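Local coordinates for cytochrome P450 (Picrophilus torridus, PDB 2RFB), which binds haem b through a cysteine thiolate and probably acts as a monooxygenase, inserting one atom of molecular oxygen into a substrate, at residues 72-77 with 108-113; 76-81 with 305-310. All coordinates share one frame; numbering follows the deposited sequence.

Interaction 1: 72-77 with 108-113; sequences NDYKDF and SKILGI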
ATOM      1  N   ASN A  72       2.404  -8.459  14.696  1.00 73.75           N
ATOM      2  CA  ASN A  72       3.592  -8.508  15.544  1.00 74.32           C
ATOM      3  C   ASN A  72       4.260  -9.870  15.738  1.00 73.87           C
ATOM      4  O   ASN A  72       5.479  -9.924  15.947  1.00 74.31           O
ATOM      5  CB  ASN A  72       3.367  -7.864  16.908  1.00 74.75           C
ATOM      6  CG  ASN A  72       4.679  -7.693  17.650  1.00 78.60           C
ATOM      7  OD1 ASN A  72       5.567  -6.997  17.145  1.00 83.46           O
ATOM      8  ND2 ASN A  72       4.859  -8.398  18.788  1.00 78.37           N
ATOM      9  N   ASP A  73       3.499 -10.963  15.669  1.00 72.98           N
ATOM     10  CA  ASP A  73       4.132 -12.291  15.640  1.00 72.46           C
ATOM     11  C   ASP A  73       5.114 -12.445  14.468  1.00 71.71           C
ATOM     12  O   ASP A  73       5.926 -13.379  14.469  1.00 72.08           O
ATOM     13  CB  ASP A  73       3.095 -13.422  15.597  1.00 72.58           C
ATOM     14  CG  ASP A  73       2.044 -13.296  16.680  1.00 74.71           C
ATOM     15  OD1 ASP A  73       2.412 -13.125  17.870  1.00 75.18           O
ATOM     16  OD2 ASP A  73       0.842 -13.347  16.335  1.00 77.80           O
ATOM     17  N   TYR A  74       5.036 -11.560  13.475  1.00 70.33           N
ATOM     18  CA  TYR A  74       5.954 -11.599  12.325  1.00 70.02           C
ATOM     19  C   TYR A  74       7.196 -10.734  12.493  1.00 69.48           C
ATOM     20  O   TYR A  74       8.021 -10.667  11.584  1.00 69.72           O
ATOM     21  CB  TYR A  74       5.235 -11.247  10.992  1.00 70.49           C
ATOM     22  CG  TYR A  74       4.236 -12.299  10.609  1.00 70.10           C
ATOM     23  CD1 TYR A  74       2.866 -12.104  10.835  1.00 68.99           C
ATOM     24  CD2 TYR A  74       4.665 -13.519  10.092  1.00 67.85           C
ATOM     25  CE1 TYR A  74       1.944 -13.090  10.520  1.00 68.81           C
ATOM     26  CE2 TYR A  74       3.761 -14.508   9.768  1.00 68.78           C
ATOM     27  CZ  TYR A  74       2.400 -14.292   9.981  1.00 70.47           C
ATOM     28  OH  TYR A  74       1.510 -15.311   9.680  1.00 72.31           O
ATOM     29  N   LYS A  75       7.348 -10.076  13.636  1.00 68.81           N
ATOM     30  CA  LYS A  75       8.509  -9.196  13.832  1.00 68.78           C
ATOM     31  C   LYS A  75       9.889  -9.895  13.611  1.00 68.09           C
ATOM     32  O   LYS A  75      10.734  -9.405  12.843  1.00 67.95           O
ATOM     33  CB  LYS A  75       8.430  -8.494  15.197  1.00 69.23           C
ATOM     34  CG  LYS A  75       9.609  -7.570  15.534  1.00 70.93           C
ATOM     35  CD  LYS A  75       9.698  -7.344  17.044  1.00 75.36           C
ATOM     36  CE  LYS A  75      11.105  -7.680  17.575  1.00 76.25           C
ATOM     37  NZ  LYS A  75      11.093  -8.113  19.005  1.00 77.38           N
ATOM     38  N   ASP A  76      10.129 -11.030  14.251  1.00 66.51           N
ATOM     39  CA  ASP A  76      11.450 -11.653  14.096  1.00 66.01           C
ATOM     40  C   ASP A  76      11.710 -12.097  12.638  1.00 65.44           C
ATOM     41  O   ASP A  76      12.825 -11.914  12.094  1.00 63.91           O
ATOM     42  CB  ASP A  76      11.680 -12.780  15.110  1.00 65.57           C
ATOM     43  CG  ASP A  76      11.762 -12.265  16.565  1.00 67.58           C
ATOM     44  OD1 ASP A  76      11.142 -11.247  16.914  1.00 70.20           O
ATOM     45  OD2 ASP A  76      12.448 -12.883  17.395  1.00 71.40           O
ATOM     46  N   PHE A  77      10.678 -12.650  12.006  1.00 64.83           N
ATOM     47  CA  PHE A  77      10.786 -12.987  10.608  1.00 64.64           C
ATOM     48  C   PHE A  77      11.128 -11.775   9.720  1.00 64.79           C
ATOM     49  O   PHE A  77      11.952 -11.900   8.794  1.00 65.05           O
ATOM     50  CB  PHE A  77       9.544 -13.716  10.103  1.00 64.55           C
ATOM     51  CG  PHE A  77       9.598 -14.030   8.632  1.00 65.02           C
ATOM     52  CD1 PHE A  77      10.391 -15.073   8.153  1.00 66.60           C
ATOM     53  CD2 PHE A  77       8.899 -13.274   7.724  1.00 64.92           C
ATOM     54  CE1 PHE A  77      10.475 -15.366   6.769  1.00 64.25           C
ATOM     55  CE2 PHE A  77       8.986 -13.564   6.339  1.00 66.43           C
ATOM     56  CZ  PHE A  77       9.766 -14.613   5.877  1.00 64.48           C
ATOM     57  N   SER A 108       4.469 -13.469   1.294  1.00 65.97           N
ATOM     58  CA  SER A 108       4.371 -14.900   1.107  1.00 66.54           C
ATOM     59  C   SER A 108       4.348 -15.681   2.433  1.00 66.86           C
ATOM     60  O   SER A 108       3.742 -16.782   2.516  1.00 66.31           O
ATOM     61  CB  SER A 108       5.504 -15.398   0.249  1.00 67.14           C
ATOM     62  OG  SER A 108       6.699 -15.479   1.001  1.00 69.52           O
ATOM     63  N   LYS A 109       5.019 -15.156   3.463  1.00 66.78           N
ATOM     64  CA  LYS A 109       5.015 -15.860   4.751  1.00 67.79           C
ATOM     65  C   LYS A 109       3.634 -15.794   5.372  1.00 67.61           C
ATOM     66  O   LYS A 109       3.115 -16.802   5.815  1.00 67.42           O
ATOM     67  CB  LYS A 109       6.035 -15.294   5.739  1.00 68.35           C
ATOM     68  CG  LYS A 109       5.854 -15.787   7.181  1.00 70.00           C
ATOM     69  CD  LYS A 109       6.688 -17.019   7.569  1.00 71.17           C
ATOM     70  CE  LYS A 109       6.351 -17.331   9.040  1.00 72.28           C
ATOM     71  NZ  LYS A 109       7.273 -18.222   9.813  1.00 75.56           N
ATOM     72  N   ILE A 110       3.074 -14.591   5.409  1.00 67.20           N
ATOM     73  CA  ILE A 110       1.731 -14.368   5.890  1.00 67.15           C
ATOM     74  C   ILE A 110       0.737 -15.169   5.054  1.00 66.45           C
ATOM     75  O   ILE A 110      -0.142 -15.798   5.615  1.00 66.63           O
ATOM     76  CB  ILE A 110       1.400 -12.839   5.917  1.00 67.73           C
ATOM     77  CG1 ILE A 110       2.199 -12.165   7.035  1.00 69.32           C
ATOM     78  CG2 ILE A 110      -0.094 -12.572   6.126  1.00 68.24           C
ATOM     79  CD1 ILE A 110       2.191 -10.641   7.012  1.00 67.77           C
ATOM     80  N   LEU A 111       0.872 -15.194   3.727  1.00 65.48           N
ATOM     81  CA  LEU A 111      -0.084 -15.987   2.932  1.00 64.57           C
ATOM     82  C   LEU A 111      -0.056 -17.482   3.282  1.00 64.00           C
ATOM     83  O   LEU A 111      -1.089 -18.147   3.291  1.00 63.25           O
ATOM     84  CB  LEU A 111       0.104 -15.800   1.431  1.00 63.83           C
ATOM     85  CG  LEU A 111      -0.215 -14.409   0.861  1.00 65.86           C
ATOM     86  CD1 LEU A 111       0.354 -14.206  -0.580  1.00 63.52           C
ATOM     87  CD2 LEU A 111      -1.686 -14.097   0.958  1.00 61.96           C
ATOM     88  N   GLY A 112       1.134 -17.981   3.589  1.00 64.08           N
ATOM     89  CA  GLY A 112       1.387 -19.422   3.746  1.00 63.85           C
ATOM     90  C   GLY A 112       1.998 -20.078   2.505  1.00 64.38           C
ATOM     91  O   GLY A 112       1.880 -21.265   2.334  1.00 64.46           O
ATOM     92  N   ILE A 113       2.638 -19.317   1.619  1.00 64.98           N
ATOM     93  CA  ILE A 113       3.225 -19.929   0.442  1.00 65.44           C
ATOM     94  C   ILE A 113       4.378 -20.802   0.928  1.00 67.18           C
ATOM     95  O   ILE A 113       5.252 -20.320   1.646  1.00 67.53           O
ATOM     96  CB  ILE A 113       3.757 -18.870  -0.575  1.00 65.10           C
ATOM     97  CG1 ILE A 113       2.638 -17.954  -1.094  1.00 63.38           C
ATOM     98  CG2 ILE A 113       4.548 -19.550  -1.716  1.00 63.50           C
ATOM     99  CD1 ILE A 113       1.580 -18.663  -1.970  1.00 61.31           C
TER
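The Y74 ring carries I110 on one face and meets K109 at its rim, while the F77 ring carries K109 on one face. F77 lies in the first turn of helix 75-86 and Y74 stands just ahead of K75, where that helix begins; both meet the last turn of helix 101-111. These are helices D and E of the P450 fold, two members of its D-E-I-L bundle. Over Y74, I110 CG1 stands 3.6 Å from the ring centroid, 13° off the normal, a CH-pi contact. K109 meets the same ring at two points: CG comes obliquely to within 3.6 Å of Y74 CE2, and CE lies in the ring plane at the edge. Over F77, K109 CD sits 4.0 Å from the centroid, almost on the normal, and K109 CB is 3.5 Å from F77 CE2. A bend at chi2 (94°) lets the methylene chain of K109 run between the two aromatics. With an alanine in place of Y74, I110 CG1 would probably lose the ring face it rests on, and the K109 chain is likely to gain freedom to turn on that side. Beyond the contact, I110 also packs on I159 of helix 159-164. The helix that presents K109 and I110 ends in a Schellman motif with G112 at C-prime, where I113 N donates to S108 O at 2.9 Å.

Interaction 2: 76-81 with 305-310; sequences DFIEET and ASIALN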
ATOM      1  N   ASP A  76      10.129 -11.030  14.251  1.00 66.51           N
ATOM      2  CA  ASP A  76      11.450 -11.653  14.096  1.00 66.01           C
ATOM      3  C   ASP A  76      11.710 -12.097  12.638  1.00 65.44           C
ATOM      4  O   ASP A  76      12.825 -11.914  12.094  1.00 63.91           O
ATOM      5  CB  ASP A  76      11.680 -12.780  15.110  1.00 65.57           C
ATOM      6  CG  ASP A  76      11.762 -12.265  16.565  1.00 67.58           C
ATOM      7  OD1 ASP A  76      11.142 -11.247  16.914  1.00 70.20           O
ATOM      8  OD2 ASP A  76      12.448 -12.883  17.395  1.00 71.40           O
ATOM      9  N   PHE A  77      10.678 -12.650  12.006  1.00 64.83           N
ATOM     10  CA  PHE A  77      10.786 -12.987  10.608  1.00 64.64           C
ATOM     11  C   PHE A  77      11.128 -11.775   9.720  1.00 64.79           C
ATOM     12  O   PHE A  77      11.952 -11.900   8.794  1.00 65.05           O
ATOM     13  CB  PHE A  77       9.544 -13.716  10.103  1.00 64.55           C
ATOM     14  CG  PHE A  77       9.598 -14.030   8.632  1.00 65.02           C
ATOM     15  CD1 PHE A  77      10.391 -15.073   8.153  1.00 66.60           C
ATOM     16  CD2 PHE A  77       8.899 -13.274   7.724  1.00 64.92           C
ATOM     17  CE1 PHE A  77      10.475 -15.366   6.769  1.00 64.25           C
ATOM     18  CE2 PHE A  77       8.986 -13.564   6.339  1.00 66.43           C
ATOM     19  CZ  PHE A  77       9.766 -14.613   5.877  1.00 64.48           C
ATOM     20  N   ILE A  78      10.535 -10.613   9.995  1.00 64.40           N
ATOM     21  CA  ILE A  78      10.808  -9.425   9.179  1.00 64.66           C
ATOM     22  C   ILE A  78      12.220  -8.896   9.432  1.00 65.33           C
ATOM     23  O   ILE A  78      12.940  -8.555   8.490  1.00 66.42           O
ATOM     24  CB  ILE A  78       9.713  -8.336   9.321  1.00 65.30           C
ATOM     25  CG1 ILE A  78       8.349  -8.853   8.873  1.00 61.76           C
ATOM     26  CG2 ILE A  78      10.055  -7.089   8.536  1.00 65.27           C
ATOM     27  CD1 ILE A  78       7.276  -8.086   9.498  1.00 63.56           C
ATOM     28  N   GLU A  79      12.635  -8.876  10.687  1.00 65.86           N
ATOM     29  CA  GLU A  79      14.020  -8.580  11.050  1.00 66.60           C
ATOM     30  C   GLU A  79      15.017  -9.509  10.367  1.00 66.66           C
ATOM     31  O   GLU A  79      15.976  -9.046   9.770  1.00 66.57           O
ATOM     32  CB  GLU A  79      14.207  -8.722  12.556  1.00 66.58           C
ATOM     33  CG  GLU A  79      14.143  -7.451  13.345  1.00 69.17           C
ATOM     34  CD  GLU A  79      13.775  -7.690  14.819  1.00 74.61           C
ATOM     35  OE1 GLU A  79      14.295  -8.638  15.476  1.00 75.39           O
ATOM     36  OE2 GLU A  79      12.946  -6.915  15.328  1.00 76.85           O
ATOM     37  N   GLU A  80      14.812 -10.820  10.492  1.00 67.26           N
ATOM     38  CA  GLU A  80      15.644 -11.806   9.791  1.00 67.40           C
ATOM     39  C   GLU A  80      15.674 -11.482   8.298  1.00 66.13           C
ATOM     40  O   GLU A  80      16.738 -11.333   7.722  1.00 66.03           O
ATOM     41  CB  GLU A  80      15.146 -13.260  10.008  1.00 67.58           C
ATOM     42  CG  GLU A  80      15.840 -14.315   9.066  1.00 69.29           C
ATOM     43  CD  GLU A  80      15.155 -15.710   9.026  1.00 70.78           C
ATOM     44  OE1 GLU A  80      15.856 -16.699   9.359  1.00 74.47           O
ATOM     45  OE2 GLU A  80      13.943 -15.822   8.661  1.00 74.08           O
ATOM     46  N   THR A  81      14.509 -11.342   7.679  1.00 64.71           N
ATOM     47  CA  THR A  81      14.487 -11.078   6.250  1.00 63.49           C
ATOM     48  C   THR A  81      15.211  -9.774   5.877  1.00 63.73           C
ATOM     49  O   THR A  81      16.065  -9.732   4.958  1.00 63.54           O
ATOM     50  CB  THR A  81      13.060 -11.055   5.726  1.00 62.57           C
ATOM     51  OG1 THR A  81      12.447 -12.294   6.063  1.00 60.67           O
ATOM     52  CG2 THR A  81      13.054 -10.891   4.242  1.00 60.86           C
ATOM     53  N   ALA A 305       8.193  -0.843   7.484  1.00 63.89           N
ATOM     54  CA  ALA A 305       8.928   0.393   7.271  1.00 63.79           C
ATOM     55  C   ALA A 305       9.825   0.662   8.484  1.00 63.61           C
ATOM     56  O   ALA A 305      11.040   1.004   8.353  1.00 63.40           O
ATOM     57  CB  ALA A 305       7.957   1.552   7.069  1.00 63.05           C
ATOM     58  N   SER A 306       9.255   0.451   9.658  1.00 62.19           N
ATOM     59  CA  SER A 306      10.005   0.721  10.879  1.00 63.02           C
ATOM     60  C   SER A 306      11.313  -0.108  10.965  1.00 63.18           C
ATOM     61  O   SER A 306      12.380   0.399  11.400  1.00 63.26           O
ATOM     62  CB  SER A 306       9.133   0.422  12.066  1.00 61.75           C
ATOM     63  OG  SER A 306       9.946   0.259  13.194  1.00 67.61           O
ATOM     64  N   ILE A 307      11.248  -1.378  10.554  1.00 62.63           N
ATOM     65  CA  ILE A 307      12.434  -2.211  10.640  1.00 61.81           C
ATOM     66  C   ILE A 307      13.355  -1.792   9.488  1.00 62.18           C
ATOM     67  O   ILE A 307      14.583  -1.748   9.672  1.00 61.96           O
ATOM     68  CB  ILE A 307      12.049  -3.727  10.593  1.00 62.20           C
ATOM     69  CG1 ILE A 307      11.543  -4.223  11.937  1.00 59.07           C
ATOM     70  CG2 ILE A 307      13.161  -4.614  10.038  1.00 59.50           C
ATOM     71  CD1 ILE A 307      10.445  -5.323  11.777  1.00 53.42           C
ATOM     72  N   ALA A 308      12.765  -1.497   8.317  1.00 61.43           N
ATOM     73  CA  ALA A 308      13.552  -1.063   7.151  1.00 62.23           C
ATOM     74  C   ALA A 308      14.356   0.182   7.476  1.00 62.26           C
ATOM     75  O   ALA A 308      15.551   0.224   7.256  1.00 62.01           O
ATOM     76  CB  ALA A 308      12.662  -0.824   5.909  1.00 62.39           C
ATOM     77  N   LEU A 309      13.692   1.190   8.029  1.00 63.07           N
ATOM     78  CA  LEU A 309      14.394   2.368   8.546  1.00 63.36           C
ATOM     79  C   LEU A 309      15.512   1.992   9.511  1.00 63.66           C
ATOM     80  O   LEU A 309      16.678   2.357   9.302  1.00 65.01           O
ATOM     81  CB  LEU A 309      13.414   3.282   9.260  1.00 63.55           C
ATOM     82  CG  LEU A 309      13.938   4.651   9.687  1.00 65.13           C
ATOM     83  CD1 LEU A 309      14.258   5.600   8.460  1.00 63.60           C
ATOM     84  CD2 LEU A 309      12.846   5.222  10.557  1.00 64.15           C
ATOM     85  N   ASN A 310      15.195   1.248  10.549  1.00 62.21           N
ATOM     86  CA  ASN A 310      16.249   0.900  11.440  1.00 62.82           C
ATOM     87  C   ASN A 310      17.454   0.226  10.734  1.00 63.44           C
ATOM     88  O   ASN A 310      18.627   0.621  10.917  1.00 63.01           O
ATOM     89  CB  ASN A 310      15.730   0.038  12.584  1.00 62.67           C
ATOM     90  CG  ASN A 310      16.696  -0.023  13.717  1.00 63.59           C
ATOM     91  OD1 ASN A 310      16.767  -1.008  14.424  1.00 66.30           O
ATOM     92  ND2 ASN A 310      17.469   1.025  13.884  1.00 63.05           N
TER
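I307 of helix 298-315 reaches helix 75-86 at I78 and E79, joining helices L and D of the four-helix core of the P450 fold. Just before the meeting point, within helix 75-86 itself, F77 O accepts two bonds from T81, one from T81 N in the helical ladder and one from T81 OG1 at 2.8 Å, and the two donors arrive from opposite faces of the carbonyl plane. The hydroxyl donor is tilted 31° out of that plane, and the same T81 OG1 lies above one face of the F77 ring, offset toward the rim. Next comes I78, whose CB points at the partner helix. Its CG2 methyl touches I307 CD1 at 3.7 Å, and the two isoleucine side chains cross at about a right angle. With CG1 anti to the carbonyl carbon (chi1 -79°), the two branches of I307 divide: the CG1 arm carries CD1 to I78, while CG2 faces E79. I78 is enclosed further by L300 and L303 of helix 298-315 and by I106 of helix 101-111. E79 follows, and here the backbones draw nearest, with CA atoms of E79 and I307 6.6 Å apart. I307 CG2 lies 4.2 Å from E79 CA, and E79 CG makes a looser approach to the other branch, 4.4 Å from I307 CG1. The neighbouring A308 packs on I197 of the long helix 175-206. Since the closest approaches, and all those between side chains, are carbon to carbon, the contact rests on burial and on the fit of branched side chains, and it should depend little on whether the E79 carboxylate is ionised.

How the interactions relate
Helix 75-86 serves both contacts, whose centres are 12 Å apart. Interaction 1 ties its N-terminal end to helix 101-111; interaction 2, whose touching residues begin right after F77, ties it to helix 298-315. D76 and F77 belong to both segments, and the contacts touch where K75 O comes within 4.2 Å of I307 CD1. Both lie on the same side of the chain's centre, near the haem but not against it: the side chain of I110 is about 7 Å from the cofactor and that of I78 about 9 Å. C295, the axial ligand of the haem iron, lies shortly before helix 298-315; its side chain is about 12 Å from that of I110.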